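Local coordinates for uncharacterized protein (Pseudomonas aeruginosa, PDB 4O5P) that is a type VI secretion phospholipase effector, Tle1, that probably hydrolyses membrane phospholipids with a catalytic domain of the alpha/beta-hydrolase class, at residues V151-A156 and M229-Y234; D155-T160 and R266-P271; T160-R165 and E211-Q216. All coordinates share one frame; numbering follows the deposited sequence.

Contact 1: residues V151-A156 and M229-Y234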
ATOM      1  N   VAL A 151      -7.681  11.892 -13.383  1.00 19.48           N
ATOM      2  CA  VAL A 151      -8.458  13.123 -13.544  1.00 17.94           C
ATOM      3  C   VAL A 151      -7.654  14.373 -13.190  1.00 21.55           C
ATOM      4  O   VAL A 151      -7.768  15.400 -13.871  1.00 21.29           O
ATOM      5  CB  VAL A 151      -9.770  13.083 -12.721  1.00 19.36           C
ATOM      6  CG1 VAL A 151     -10.522  14.414 -12.809  1.00 16.08           C
ATOM      7  CG2 VAL A 151     -10.648  11.937 -13.196  1.00 20.29           C
ATOM      8  N   GLN A 152      -6.824  14.287 -12.149  1.00 19.76           N
ATOM      9  CA  GLN A 152      -6.045  15.452 -11.715  1.00 20.47           C
ATOM     10  C   GLN A 152      -5.115  16.008 -12.794  1.00 22.57           C
ATOM     11  O   GLN A 152      -4.795  17.207 -12.789  1.00 22.09           O
ATOM     12  CB  GLN A 152      -5.242  15.137 -10.456  1.00 18.89           C
ATOM     13  CG  GLN A 152      -6.110  14.763  -9.284  1.00 24.48           C
ATOM     14  CD  GLN A 152      -7.346  15.631  -9.192  1.00 19.87           C
ATOM     15  OE1 GLN A 152      -7.262  16.815  -8.868  1.00 25.87           O
ATOM     16  NE2 GLN A 152      -8.494  15.054  -9.496  1.00 20.08           N
ATOM     17  N   LEU A 153      -4.687  15.136 -13.704  1.00 20.10           N
ATOM     18  CA  LEU A 153      -3.855  15.522 -14.832  1.00 21.28           C
ATOM     19  C   LEU A 153      -4.677  16.384 -15.789  1.00 22.73           C
ATOM     20  O   LEU A 153      -4.203  17.405 -16.333  1.00 22.81           O
ATOM     21  CB  LEU A 153      -3.382  14.269 -15.570  1.00 20.19           C
ATOM     22  CG  LEU A 153      -2.483  13.241 -14.864  1.00 24.24           C
ATOM     23  CD1 LEU A 153      -1.960  12.254 -15.898  1.00 22.07           C
ATOM     24  CD2 LEU A 153      -1.327  13.893 -14.121  1.00 20.32           C
ATOM     25  N   VAL A 154      -5.916  15.946 -15.992  1.00 20.02           N
ATOM     26  CA  VAL A 154      -6.855  16.671 -16.821  1.00 20.56           C
ATOM     27  C   VAL A 154      -7.038  18.055 -16.201  1.00 24.47           C
ATOM     28  O   VAL A 154      -6.981  19.060 -16.908  1.00 25.01           O
ATOM     29  CB  VAL A 154      -8.209  15.930 -16.946  1.00 21.55           C
ATOM     30  CG1 VAL A 154      -9.277  16.852 -17.527  1.00 23.48           C
ATOM     31  CG2 VAL A 154      -8.077  14.686 -17.805  1.00 18.89           C
ATOM     32  N   ASP A 155      -7.223  18.091 -14.878  1.00 20.95           N
ATOM     33  CA  ASP A 155      -7.387  19.334 -14.126  1.00 23.48           C
ATOM     34  C   ASP A 155      -6.204  20.279 -14.299  1.00 24.27           C
ATOM     35  O   ASP A 155      -6.391  21.470 -14.512  1.00 26.39           O
ATOM     36  CB  ASP A 155      -7.587  19.034 -12.638  1.00 21.75           C
ATOM     37  CG  ASP A 155      -7.858  20.289 -11.819  1.00 29.25           C
ATOM     38  OD1 ASP A 155      -8.952  20.866 -11.966  1.00 32.95           O
ATOM     39  OD2 ASP A 155      -6.988  20.703 -11.018  1.00 27.18           O
ATOM     40  N   ALA A 156      -4.991  19.741 -14.202  1.00 23.18           N
ATOM     41  CA  ALA A 156      -3.784  20.540 -14.380  1.00 25.80           C
ATOM     42  C   ALA A 156      -3.735  21.193 -15.760  1.00 24.64           C
ATOM     43  O   ALA A 156      -3.437  22.387 -15.870  1.00 26.03           O
ATOM     44  CB  ALA A 156      -2.537  19.695 -14.132  1.00 21.19           C
HETATM   45  N   MSE A 229       4.194  17.377 -20.558  1.00 18.70           N
HETATM   46  CA  MSE A 229       3.734  17.031 -19.234  1.00 19.26           C
HETATM   47  C   MSE A 229       4.687  16.043 -18.610  1.00 16.86           C
HETATM   48  O   MSE A 229       4.927  14.974 -19.157  1.00 16.39           O
HETATM   49  CB  MSE A 229       2.335  16.452 -19.306  1.00 16.74           C
HETATM   50  CG  MSE A 229       1.354  17.551 -19.590  1.00 19.87           C
HETATM   51 SE   MSE A 229      -0.475  17.133 -19.489  0.56 31.40          SE
HETATM   52  CE  MSE A 229      -0.540  15.895 -17.937  1.00 15.20           C
ATOM     53  N   ARG A 230       5.217  16.424 -17.452  1.00 18.28           N
ATOM     54  CA  ARG A 230       6.263  15.676 -16.780  1.00 17.79           C
ATOM     55  C   ARG A 230       5.779  15.349 -15.377  1.00 18.14           C
ATOM     56  O   ARG A 230       5.409  16.257 -14.624  1.00 14.88           O
ATOM     57  CB  ARG A 230       7.528  16.525 -16.722  1.00 19.63           C
ATOM     58  CG  ARG A 230       7.963  17.062 -18.079  1.00 19.64           C
ATOM     59  CD  ARG A 230       8.308  15.928 -19.006  1.00 23.72           C
ATOM     60  NE  ARG A 230       8.693  16.370 -20.349  1.00 22.54           N
ATOM     61  CZ  ARG A 230       8.746  15.557 -21.401  1.00 23.11           C
ATOM     62  NH1 ARG A 230       8.447  14.268 -21.266  1.00 21.33           N
ATOM     63  NH2 ARG A 230       9.105  16.026 -22.587  1.00 27.77           N
ATOM     64  N   LEU A 231       5.770  14.058 -15.032  1.00 18.91           N
ATOM     65  CA  LEU A 231       5.120  13.596 -13.800  1.00 19.96           C
ATOM     66  C   LEU A 231       6.123  13.102 -12.756  1.00 18.99           C
ATOM     67  O   LEU A 231       7.090  12.432 -13.085  1.00 17.18           O
ATOM     68  CB  LEU A 231       4.123  12.469 -14.088  1.00 16.63           C
ATOM     69  CG  LEU A 231       2.900  12.756 -14.965  1.00 20.16           C
ATOM     70  CD1 LEU A 231       1.848  11.700 -14.786  1.00 16.90           C
ATOM     71  CD2 LEU A 231       2.324  14.098 -14.661  1.00 22.44           C
ATOM     72  N   TYR A 232       5.871  13.452 -11.501  1.00 18.45           N
ATOM     73  CA  TYR A 232       6.639  12.982 -10.356  1.00 18.09           C
ATOM     74  C   TYR A 232       5.601  12.377  -9.421  1.00 19.15           C
ATOM     75  O   TYR A 232       4.660  13.063  -8.998  1.00 15.74           O
ATOM     76  CB  TYR A 232       7.402  14.149  -9.716  1.00 18.26           C
ATOM     77  CG  TYR A 232       8.069  14.992 -10.782  1.00 19.30           C
ATOM     78  CD1 TYR A 232       7.359  15.997 -11.437  1.00 19.56           C
ATOM     79  CD2 TYR A 232       9.376  14.746 -11.177  1.00 17.06           C
ATOM     80  CE1 TYR A 232       7.939  16.744 -12.436  1.00 21.94           C
ATOM     81  CE2 TYR A 232       9.965  15.497 -12.187  1.00 22.22           C
ATOM     82  CZ  TYR A 232       9.242  16.493 -12.801  1.00 20.92           C
ATOM     83  OH  TYR A 232       9.811  17.247 -13.804  1.00 24.32           O
ATOM     84  N   ILE A 233       5.744  11.081  -9.141  1.00 18.75           N
ATOM     85  CA  ILE A 233       4.681  10.302  -8.494  1.00 17.66           C
ATOM     86  C   ILE A 233       5.251   9.587  -7.270  1.00 17.19           C
ATOM     87  O   ILE A 233       6.252   8.889  -7.391  1.00 16.78           O
ATOM     88  CB  ILE A 233       4.125   9.205  -9.451  1.00 15.79           C
ATOM     89  CG1 ILE A 233       3.766   9.774 -10.839  1.00 19.57           C
ATOM     90  CG2 ILE A 233       2.932   8.486  -8.827  1.00 16.18           C
ATOM     91  CD1 ILE A 233       2.505  10.593 -10.885  1.00 15.06           C
ATOM     92  N   TYR A 234       4.627   9.754  -6.105  1.00 14.67           N
ATOM     93  CA  TYR A 234       5.103   9.103  -4.885  1.00 13.29           C
ATOM     94  C   TYR A 234       3.967   8.228  -4.352  1.00 16.41           C
ATOM     95  O   TYR A 234       2.814   8.653  -4.357  1.00 13.01           O
ATOM     96  CB  TYR A 234       5.508  10.144  -3.818  1.00 15.70           C
ATOM     97  CG  TYR A 234       6.453  11.234  -4.312  1.00 17.24           C
ATOM     98  CD1 TYR A 234       7.730  10.926  -4.760  1.00 20.56           C
ATOM     99  CD2 TYR A 234       6.060  12.567  -4.315  1.00 22.28           C
ATOM    100  CE1 TYR A 234       8.590  11.916  -5.214  1.00 15.71           C
ATOM    101  CE2 TYR A 234       6.912  13.566  -4.758  1.00 22.03           C
ATOM    102  CZ  TYR A 234       8.172  13.234  -5.200  1.00 17.92           C
ATOM    103  OH  TYR A 234       9.005  14.226  -5.653  1.00 15.93           O
TER
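M229, built as selenomethionine, opens the line of touch between the strand segment 229-234 and the helix segment 151-156. Its terminal methyl CE lies 4.0 Å from L153 CB, so it meets the root of the leucine rather than its branched end. The torsions account for this: an extended chi2 carries the selenium out from the strand, and a bend at chi3 (38°) then turns CE forward, in the direction in which the strand runs. The closest CA atoms across the contact are those of L153 and M229, 8.9 Å apart.

Two residues on, L231 points to the same side and takes up the other end of L153. The two leucines reach toward each other tip to tip, L153 CD2 standing 3.7 Å from L231 CD2 and 3.9 Å from L231 CD1. A third methyl pair, L153 CD1 and L231 CD1, is 4.0 Å apart. Both side chains have CG anti to the carbonyl carbon (chi1 -63° in each) and an extended chi2, which sets their forked ends against one another. L153 is thus held at its base by selenomethionine and at its tip by leucine, by apolar packing alone, and all three residues are buried.

This is helix-on-sheet packing in an alpha/beta fold: helix 139-162 rests on strand 225-236, which is paired in parallel with strands 62-71 and 270-280. I67 of strand 62-71 touches both M229 and L231, while R230, facing the other way, forms a salt bridge with D37 and a hydrogen bond with S273. L250 of helix 238-254 packs on both L153 and L231, so that two helices and the sheet meet around the leucine pair.

Contact 2: residues D155-T160 and R266-P271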
ATOM      1  N   ASP A 155      -7.223  18.091 -14.878  1.00 20.95           N
ATOM      2  CA  ASP A 155      -7.387  19.334 -14.126  1.00 23.48           C
ATOM      3  C   ASP A 155      -6.204  20.279 -14.299  1.00 24.27           C
ATOM      4  O   ASP A 155      -6.391  21.470 -14.512  1.00 26.39           O
ATOM      5  CB  ASP A 155      -7.587  19.034 -12.638  1.00 21.75           C
ATOM      6  CG  ASP A 155      -7.858  20.289 -11.819  1.00 29.25           C
ATOM      7  OD1 ASP A 155      -8.952  20.866 -11.966  1.00 32.95           O
ATOM      8  OD2 ASP A 155      -6.988  20.703 -11.018  1.00 27.18           O
ATOM      9  N   ALA A 156      -4.991  19.741 -14.202  1.00 23.18           N
ATOM     10  CA  ALA A 156      -3.784  20.540 -14.380  1.00 25.80           C
ATOM     11  C   ALA A 156      -3.735  21.193 -15.760  1.00 24.64           C
ATOM     12  O   ALA A 156      -3.437  22.387 -15.870  1.00 26.03           O
ATOM     13  CB  ALA A 156      -2.537  19.695 -14.132  1.00 21.19           C
ATOM     14  N   LEU A 157      -4.033  20.419 -16.808  1.00 26.38           N
ATOM     15  CA  LEU A 157      -4.038  21.004 -18.159  1.00 24.30           C
ATOM     16  C   LEU A 157      -5.149  22.049 -18.287  1.00 28.49           C
ATOM     17  O   LEU A 157      -4.928  23.143 -18.798  1.00 26.44           O
ATOM     18  CB  LEU A 157      -4.203  19.915 -19.229  1.00 22.13           C
ATOM     19  CG  LEU A 157      -3.857  20.272 -20.678  1.00 23.81           C
ATOM     20  CD1 LEU A 157      -2.514  20.995 -20.755  1.00 23.35           C
ATOM     21  CD2 LEU A 157      -3.836  19.035 -21.563  1.00 23.81           C
ATOM     22  N   PHE A 158      -6.335  21.686 -17.805  1.00 25.28           N
ATOM     23  CA  PHE A 158      -7.525  22.521 -17.841  1.00 25.22           C
ATOM     24  C   PHE A 158      -7.241  23.873 -17.215  1.00 30.44           C
ATOM     25  O   PHE A 158      -7.627  24.905 -17.761  1.00 29.25           O
ATOM     26  CB  PHE A 158      -8.641  21.816 -17.068  1.00 31.43           C
ATOM     27  CG  PHE A 158     -10.011  22.398 -17.275  1.00 34.75           C
ATOM     28  CD1 PHE A 158     -10.744  22.090 -18.413  1.00 32.23           C
ATOM     29  CD2 PHE A 158     -10.590  23.208 -16.304  1.00 35.99           C
ATOM     30  CE1 PHE A 158     -12.013  22.606 -18.605  1.00 37.47           C
ATOM     31  CE2 PHE A 158     -11.871  23.733 -16.483  1.00 40.71           C
ATOM     32  CZ  PHE A 158     -12.583  23.429 -17.636  1.00 43.50           C
ATOM     33  N   TYR A 159      -6.557  23.877 -16.074  1.00 27.09           N
ATOM     34  CA  TYR A 159      -6.205  25.141 -15.435  1.00 31.52           C
ATOM     35  C   TYR A 159      -5.147  25.854 -16.242  1.00 29.44           C
ATOM     36  O   TYR A 159      -5.172  27.084 -16.356  1.00 32.25           O
ATOM     37  CB  TYR A 159      -5.692  24.942 -14.008  1.00 29.28           C
ATOM     38  CG  TYR A 159      -5.474  26.250 -13.259  1.00 32.11           C
ATOM     39  CD1 TYR A 159      -4.269  26.944 -13.350  1.00 33.43           C
ATOM     40  CD2 TYR A 159      -6.479  26.786 -12.468  1.00 34.18           C
ATOM     41  CE1 TYR A 159      -4.080  28.134 -12.671  1.00 36.17           C
ATOM     42  CE2 TYR A 159      -6.302  27.966 -11.789  1.00 32.59           C
ATOM     43  CZ  TYR A 159      -5.103  28.636 -11.893  1.00 38.76           C
ATOM     44  OH  TYR A 159      -4.928  29.814 -11.211  1.00 43.88           O
ATOM     45  N   THR A 160      -4.208  25.088 -16.784  1.00 25.67           N
ATOM     46  CA  THR A 160      -3.143  25.686 -17.571  1.00 26.50           C
ATOM     47  C   THR A 160      -3.726  26.510 -18.719  1.00 29.91           C
ATOM     48  O   THR A 160      -3.317  27.648 -18.935  1.00 27.18           O
ATOM     49  CB  THR A 160      -2.170  24.633 -18.103  1.00 26.44           C
ATOM     50  OG1 THR A 160      -1.552  23.955 -16.996  1.00 24.90           O
ATOM     51  CG2 THR A 160      -1.089  25.291 -18.930  1.00 25.27           C
ATOM     52  N   ARG A 266       1.554  10.527 -25.624  1.00 23.57           N
ATOM     53  CA  ARG A 266       0.976  11.855 -25.691  1.00 24.48           C
ATOM     54  C   ARG A 266      -0.341  11.919 -24.947  1.00 24.15           C
ATOM     55  O   ARG A 266      -1.088  10.939 -24.902  1.00 24.38           O
ATOM     56  CB  ARG A 266       0.823  12.319 -27.148  1.00 26.17           C
ATOM     57  CG  ARG A 266       2.162  12.751 -27.743  1.00 24.90           C
ATOM     58  CD  ARG A 266       2.122  13.026 -29.221  1.00 30.94           C
ATOM     59  NE  ARG A 266       3.482  13.227 -29.715  1.00 38.42           N
ATOM     60  CZ  ARG A 266       4.101  14.406 -29.792  1.00 35.93           C
ATOM     61  NH1 ARG A 266       3.490  15.521 -29.415  1.00 35.96           N
ATOM     62  NH2 ARG A 266       5.342  14.470 -30.254  1.00 33.63           N
ATOM     63  N   PHE A 267      -0.582  13.085 -24.356  1.00 22.72           N
ATOM     64  CA  PHE A 267      -1.737  13.361 -23.526  1.00 25.89           C
ATOM     65  C   PHE A 267      -2.324  14.638 -24.108  1.00 25.10           C
ATOM     66  O   PHE A 267      -1.790  15.740 -23.891  1.00 20.38           O
ATOM     67  CB  PHE A 267      -1.275  13.600 -22.087  1.00 20.41           C
ATOM     68  CG  PHE A 267      -2.389  13.834 -21.107  1.00 21.94           C
ATOM     69  CD1 PHE A 267      -2.858  15.115 -20.866  1.00 18.49           C
ATOM     70  CD2 PHE A 267      -2.942  12.767 -20.394  1.00 22.37           C
ATOM     71  CE1 PHE A 267      -3.870  15.344 -19.944  1.00 21.36           C
ATOM     72  CE2 PHE A 267      -3.954  12.984 -19.470  1.00 20.74           C
ATOM     73  CZ  PHE A 267      -4.420  14.282 -19.244  1.00 24.52           C
ATOM     74  N   ALA A 268      -3.407  14.484 -24.865  1.00 27.11           N
ATOM     75  CA  ALA A 268      -3.998  15.601 -25.602  1.00 25.43           C
ATOM     76  C   ALA A 268      -2.970  16.288 -26.525  1.00 25.58           C
ATOM     77  O   ALA A 268      -2.912  17.516 -26.620  1.00 23.61           O
ATOM     78  CB  ALA A 268      -4.628  16.595 -24.631  1.00 25.46           C
ATOM     79  N   GLY A 269      -2.153  15.479 -27.198  1.00 27.44           N
ATOM     80  CA  GLY A 269      -1.178  15.992 -28.148  1.00 24.60           C
ATOM     81  C   GLY A 269       0.193  16.222 -27.544  1.00 28.46           C
ATOM     82  O   GLY A 269       1.204  16.183 -28.259  1.00 22.66           O
ATOM     83  N   LEU A 270       0.216  16.454 -26.229  1.00 24.56           N
ATOM     84  CA  LEU A 270       1.432  16.828 -25.514  1.00 24.98           C
ATOM     85  C   LEU A 270       2.243  15.602 -25.120  1.00 24.43           C
ATOM     86  O   LEU A 270       1.681  14.641 -24.580  1.00 22.88           O
ATOM     87  CB  LEU A 270       1.068  17.582 -24.234  1.00 19.73           C
ATOM     88  CG  LEU A 270       0.427  18.965 -24.261  1.00 23.85           C
ATOM     89  CD1 LEU A 270       0.028  19.357 -22.844  1.00 22.64           C
ATOM     90  CD2 LEU A 270       1.376  20.003 -24.857  1.00 24.43           C
ATOM     91  N   PRO A 271       3.566  15.638 -25.361  1.00 23.71           N
ATOM     92  CA  PRO A 271       4.445  14.581 -24.851  1.00 21.73           C
ATOM     93  C   PRO A 271       4.237  14.448 -23.356  1.00 19.32           C
ATOM     94  O   PRO A 271       4.070  15.477 -22.678  1.00 20.03           O
ATOM     95  CB  PRO A 271       5.854  15.136 -25.117  1.00 22.59           C
ATOM     96  CG  PRO A 271       5.683  16.071 -26.268  1.00 20.54           C
ATOM     97  CD  PRO A 271       4.315  16.683 -26.090  1.00 23.20           C
TER
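A beta hairpin with a two-residue loop, a type I' turn from F267 to L270, docks against helix 139-162 through a single leucine, L157. Two backbone bonds define the hairpin: F267 N donates to L270 O at 2.8 Å and L270 N to F267 O at 3.2 Å, while A268 and G269 both have positive phi at the two corners. The hairpin joins the short strand 266-267 to strand 270-280 of the main sheet.

L157 divides its branches between the parts of the turn. CD1 meets L270 CD1 at 3.7 Å, the two side chains coming tip to tip. CD2 lies 4.0 Å from A268 CB and the same 4.0 Å from F267 CE1, where it sits at the edge of the phenyl ring, near its plane, rather than over a face. The L157 and F267 side chains run past each other in opposite directions. Holding CG away from the backbone N (chi1 -164°) aims the L157 fork at L270, A268 and the F267 ring edge. I65 of strand 62-71 also touches L157, and M229 of strand 225-236 packs on both F267 and L270.

The turn is braced on its far flank by R266. Its NH1 donates to G269 O over 2.6 Å, with an N-H...O angle of 152° and a C=O...N angle of 165°; the acceptor lies in the guanidinium plane. NH2 forms a salt bridge with E264, so two partners, G269 O and E264, restrain the guanidinium group.

One turn of helix before the segment's end, A156 O receives two donors from a single residue: T160 N at 3.0 Å and, from the opposite face of the carbonyl plane, T160 OG1 at 2.7 Å.

Contact 3: residues T160-R165 and E211-Q216; sequences TLLKSR and EEKLRQ
E212 OE1 accepts Q216 NE2 at 3.2 Å, one helical turn further on, in a bond that is almost straight (174°). E212 OE1 lies in the amide plane of Q216, and NE2 comes to it on the anti side, 25° out of the carboxylate plane; a long salt bridge links the other oxygen, E212 OE2, to R215 NH1 over 3.9 Å. This polar set belongs to helix 195-219 alone, and it is the neighbouring K213 and the end of the L214 side chain that meet the end of helix 139-162.

There L161 reaches in with both methyls. CD2 lies 3.7 Å from L214 CD2, the two leucines crossing at about a right angle, and CD1 lies 3.9 Å from L214 CG and 4.0 Å from K213 CB. Next along, L162 meets the far end of the same lysine: its CD1 and CD2 are each 3.9 Å from K213 CE. The bend of K213 at chi2 (-74°) lays its aliphatic chain across L162, so one lysine serves both leucines with different carbons. K163, with positive phi, ends the helix directly afterwards. I226 of strand 225-236 touches both L161 and L214.

Because the helices meet through methyls and lysine methylenes, the union rests on nondirectional apolar packing at the surface, while the E212, Q216 and R215 bonds run along helix 195-219 and do not join the two segments.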
ATOM      1  N   THR A 160      -4.208  25.088 -16.784  1.00 25.67           N
ATOM      2  CA  THR A 160      -3.143  25.686 -17.571  1.00 26.50           C
ATOM      3  C   THR A 160      -3.726  26.510 -18.719  1.00 29.91           C
ATOM      4  O   THR A 160      -3.317  27.648 -18.935  1.00 27.18           O
ATOM      5  CB  THR A 160      -2.170  24.633 -18.103  1.00 26.44           C
ATOM      6  OG1 THR A 160      -1.552  23.955 -16.996  1.00 24.90           O
ATOM      7  CG2 THR A 160      -1.089  25.291 -18.930  1.00 25.27           C
ATOM      8  N   LEU A 161      -4.713  25.951 -19.413  1.00 29.94           N
ATOM      9  CA  LEU A 161      -5.272  26.591 -20.609  1.00 29.42           C
ATOM     10  C   LEU A 161      -6.402  27.581 -20.324  1.00 32.37           C
ATOM     11  O   LEU A 161      -6.441  28.664 -20.907  1.00 33.74           O
ATOM     12  CB  LEU A 161      -5.753  25.522 -21.597  1.00 28.97           C
ATOM     13  CG  LEU A 161      -4.654  24.569 -22.077  1.00 31.57           C
ATOM     14  CD1 LEU A 161      -5.212  23.378 -22.855  1.00 29.02           C
ATOM     15  CD2 LEU A 161      -3.648  25.315 -22.922  1.00 31.82           C
ATOM     16  N   LEU A 162      -7.309  27.224 -19.421  1.00 30.38           N
ATOM     17  CA  LEU A 162      -8.535  27.995 -19.233  1.00 31.30           C
ATOM     18  C   LEU A 162      -8.642  28.772 -17.917  1.00 36.46           C
ATOM     19  O   LEU A 162      -9.645  29.454 -17.686  1.00 35.73           O
ATOM     20  CB  LEU A 162      -9.746  27.075 -19.375  1.00 29.82           C
ATOM     21  CG  LEU A 162     -10.099  26.695 -20.809  1.00 38.25           C
ATOM     22  CD1 LEU A 162     -10.489  25.221 -20.898  1.00 36.54           C
ATOM     23  CD2 LEU A 162     -11.230  27.588 -21.304  1.00 30.93           C
ATOM     24  N   LYS A 163      -7.634  28.652 -17.056  1.00 32.55           N
ATOM     25  CA  LYS A 163      -7.604  29.384 -15.783  1.00 34.72           C
ATOM     26  C   LYS A 163      -8.782  29.085 -14.843  1.00 34.73           C
ATOM     27  O   LYS A 163      -9.164  29.917 -14.013  1.00 37.39           O
ATOM     28  CB  LYS A 163      -7.481  30.891 -16.024  1.00 35.05           C
ATOM     29  CG  LYS A 163      -6.316  31.267 -16.927  1.00 34.14           C
ATOM     30  CD  LYS A 163      -4.998  30.641 -16.463  1.00 34.36           C
ATOM     31  CE  LYS A 163      -3.870  30.967 -17.439  1.00 35.33           C
ATOM     32  NZ  LYS A 163      -2.568  30.325 -17.062  1.00 40.70           N
ATOM     33  N   SER A 164      -9.350  27.894 -14.973  1.00 36.65           N
ATOM     34  CA  SER A 164     -10.311  27.393 -13.999  1.00 37.98           C
ATOM     35  C   SER A 164      -9.939  25.947 -13.704  1.00 33.54           C
ATOM     36  O   SER A 164      -9.161  25.337 -14.439  1.00 35.89           O
ATOM     37  CB  SER A 164     -11.737  27.479 -14.540  1.00 35.99           C
ATOM     38  OG  SER A 164     -11.839  26.825 -15.793  1.00 43.43           O
ATOM     39  N   ARG A 165     -10.478  25.392 -12.632  1.00 30.75           N
ATOM     40  CA  ARG A 165     -10.206  23.998 -12.320  1.00 29.28           C
ATOM     41  C   ARG A 165     -11.502  23.210 -12.378  1.00 35.66           C
ATOM     42  O   ARG A 165     -12.584  23.795 -12.275  1.00 33.05           O
ATOM     43  CB  ARG A 165      -9.550  23.879 -10.943  1.00 34.31           C
ATOM     44  CG  ARG A 165      -9.688  25.131 -10.082  1.00 34.24           C
ATOM     45  CD  ARG A 165      -8.587  25.213  -9.020  1.00 36.96           C
ATOM     46  NE  ARG A 165      -7.496  26.128  -9.374  1.00 36.62           N
ATOM     47  CZ  ARG A 165      -6.374  26.259  -8.664  1.00 43.49           C
ATOM     48  NH1 ARG A 165      -6.194  25.532  -7.570  1.00 46.14           N
ATOM     49  NH2 ARG A 165      -5.426  27.109  -9.042  1.00 38.30           N
ATOM     50  N   GLU A 211      -7.102  19.244 -26.403  1.00 22.93           N
ATOM     51  CA  GLU A 211      -6.280  19.158 -27.595  1.00 23.90           C
ATOM     52  C   GLU A 211      -6.671  20.236 -28.589  1.00 21.76           C
ATOM     53  O   GLU A 211      -5.805  20.818 -29.243  1.00 20.73           O
ATOM     54  CB  GLU A 211      -6.406  17.790 -28.247  1.00 22.27           C
ATOM     55  CG  GLU A 211      -5.361  17.584 -29.327  1.00 25.57           C
ATOM     56  CD  GLU A 211      -5.292  16.154 -29.836  1.00 29.23           C
ATOM     57  OE1 GLU A 211      -6.284  15.415 -29.673  1.00 31.79           O
ATOM     58  OE2 GLU A 211      -4.243  15.777 -30.407  1.00 33.62           O
ATOM     59  N   GLU A 212      -7.975  20.483 -28.691  1.00 21.49           N
ATOM     60  CA  GLU A 212      -8.534  21.526 -29.558  1.00 25.87           C
ATOM     61  C   GLU A 212      -8.017  22.888 -29.131  1.00 23.44           C
ATOM     62  O   GLU A 212      -7.614  23.686 -29.976  1.00 23.85           O
ATOM     63  CB  GLU A 212     -10.070  21.554 -29.452  1.00 25.47           C
ATOM     64  CG  GLU A 212     -10.844  21.664 -30.777  1.00 30.76           C
ATOM     65  CD  GLU A 212     -10.161  22.522 -31.829  1.00 25.10           C
ATOM     66  OE1 GLU A 212     -10.378  23.756 -31.852  1.00 27.32           O
ATOM     67  OE2 GLU A 212      -9.416  21.955 -32.652  1.00 27.47           O
ATOM     68  N   LYS A 213      -8.058  23.163 -27.823  1.00 18.84           N
ATOM     69  CA  LYS A 213      -7.505  24.416 -27.304  1.00 21.74           C
ATOM     70  C   LYS A 213      -6.022  24.574 -27.630  1.00 24.25           C
ATOM     71  O   LYS A 213      -5.570  25.667 -28.010  1.00 21.07           O
ATOM     72  CB  LYS A 213      -7.718  24.529 -25.803  1.00 20.23           C
ATOM     73  CG  LYS A 213      -9.164  24.369 -25.352  1.00 27.38           C
ATOM     74  CD  LYS A 213     -10.028  25.590 -25.683  1.00 33.32           C
ATOM     75  CE  LYS A 213     -11.226  25.713 -24.704  1.00 30.83           C
ATOM     76  NZ  LYS A 213     -12.124  26.866 -25.049  1.00 32.18           N
ATOM     77  N   LEU A 214      -5.265  23.486 -27.491  1.00 22.45           N
ATOM     78  CA  LEU A 214      -3.829  23.526 -27.751  1.00 20.64           C
ATOM     79  C   LEU A 214      -3.601  23.789 -29.235  1.00 23.15           C
ATOM     80  O   LEU A 214      -2.699  24.536 -29.604  1.00 23.54           O
ATOM     81  CB  LEU A 214      -3.156  22.225 -27.305  1.00 22.80           C
ATOM     82  CG  LEU A 214      -2.955  22.150 -25.793  1.00 25.20           C
ATOM     83  CD1 LEU A 214      -2.643  20.724 -25.326  1.00 23.13           C
ATOM     84  CD2 LEU A 214      -1.863  23.121 -25.353  1.00 23.29           C
ATOM     85  N   ARG A 215      -4.438  23.192 -30.077  1.00 18.97           N
ATOM     86  CA  ARG A 215      -4.415  23.503 -31.489  1.00 26.20           C
ATOM     87  C   ARG A 215      -4.640  25.002 -31.741  1.00 21.33           C
ATOM     88  O   ARG A 215      -3.881  25.625 -32.472  1.00 23.26           O
ATOM     89  CB  ARG A 215      -5.468  22.682 -32.221  1.00 29.52           C
ATOM     90  CG  ARG A 215      -5.505  22.939 -33.714  1.00 32.91           C
ATOM     91  CD  ARG A 215      -6.652  22.180 -34.366  1.00 34.22           C
ATOM     92  NE  ARG A 215      -6.172  21.352 -35.466  1.00 42.34           N
ATOM     93  CZ  ARG A 215      -6.449  20.058 -35.612  1.00 50.57           C
ATOM     94  NH1 ARG A 215      -7.221  19.432 -34.727  1.00 52.10           N
ATOM     95  NH2 ARG A 215      -5.959  19.389 -36.649  1.00 52.91           N
ATOM     96  N   GLN A 216      -5.665  25.580 -31.125  1.00 22.98           N
ATOM     97  CA  GLN A 216      -5.970  26.993 -31.348  1.00 25.99           C
ATOM     98  C   GLN A 216      -4.771  27.869 -30.988  1.00 27.77           C
ATOM     99  O   GLN A 216      -4.398  28.789 -31.739  1.00 21.64           O
ATOM    100  CB  GLN A 216      -7.186  27.423 -30.519  1.00 27.83           C
ATOM    101  CG  GLN A 216      -8.531  26.897 -31.009  1.00 25.35           C
ATOM    102  CD  GLN A 216      -9.644  27.162 -30.007  1.00 26.98           C
ATOM    103  OE1 GLN A 216      -9.605  28.148 -29.269  1.00 25.53           O
ATOM    104  NE2 GLN A 216     -10.624  26.271 -29.958  1.00 21.53           N
TER

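Overall arrangement
Helix 139-162 supplies one side of all three contacts, which follow its course: the centres of contacts 1 and 2 are about 9 Å apart, those of 2 and 3 about 8 Å, and those of 1 and 3 about 15 Å. Contacts 1 and 2 join: M229 SE packs 3.4 Å from F267 CD1 and M229 N probably bonds P271 O at 2.8 Å. Contacts 2 and 3 meet where A268 O lies 3.5 Å from L214 CD1. Strands 225-236 and 270-280 are neighbours ending beside S237 and D281 of a possible Ser-His-Asp triad with H379; the contact 2 hairpin starts 270-280 at the end away from D281, and M229 and L231 lie early to midway along 225-236.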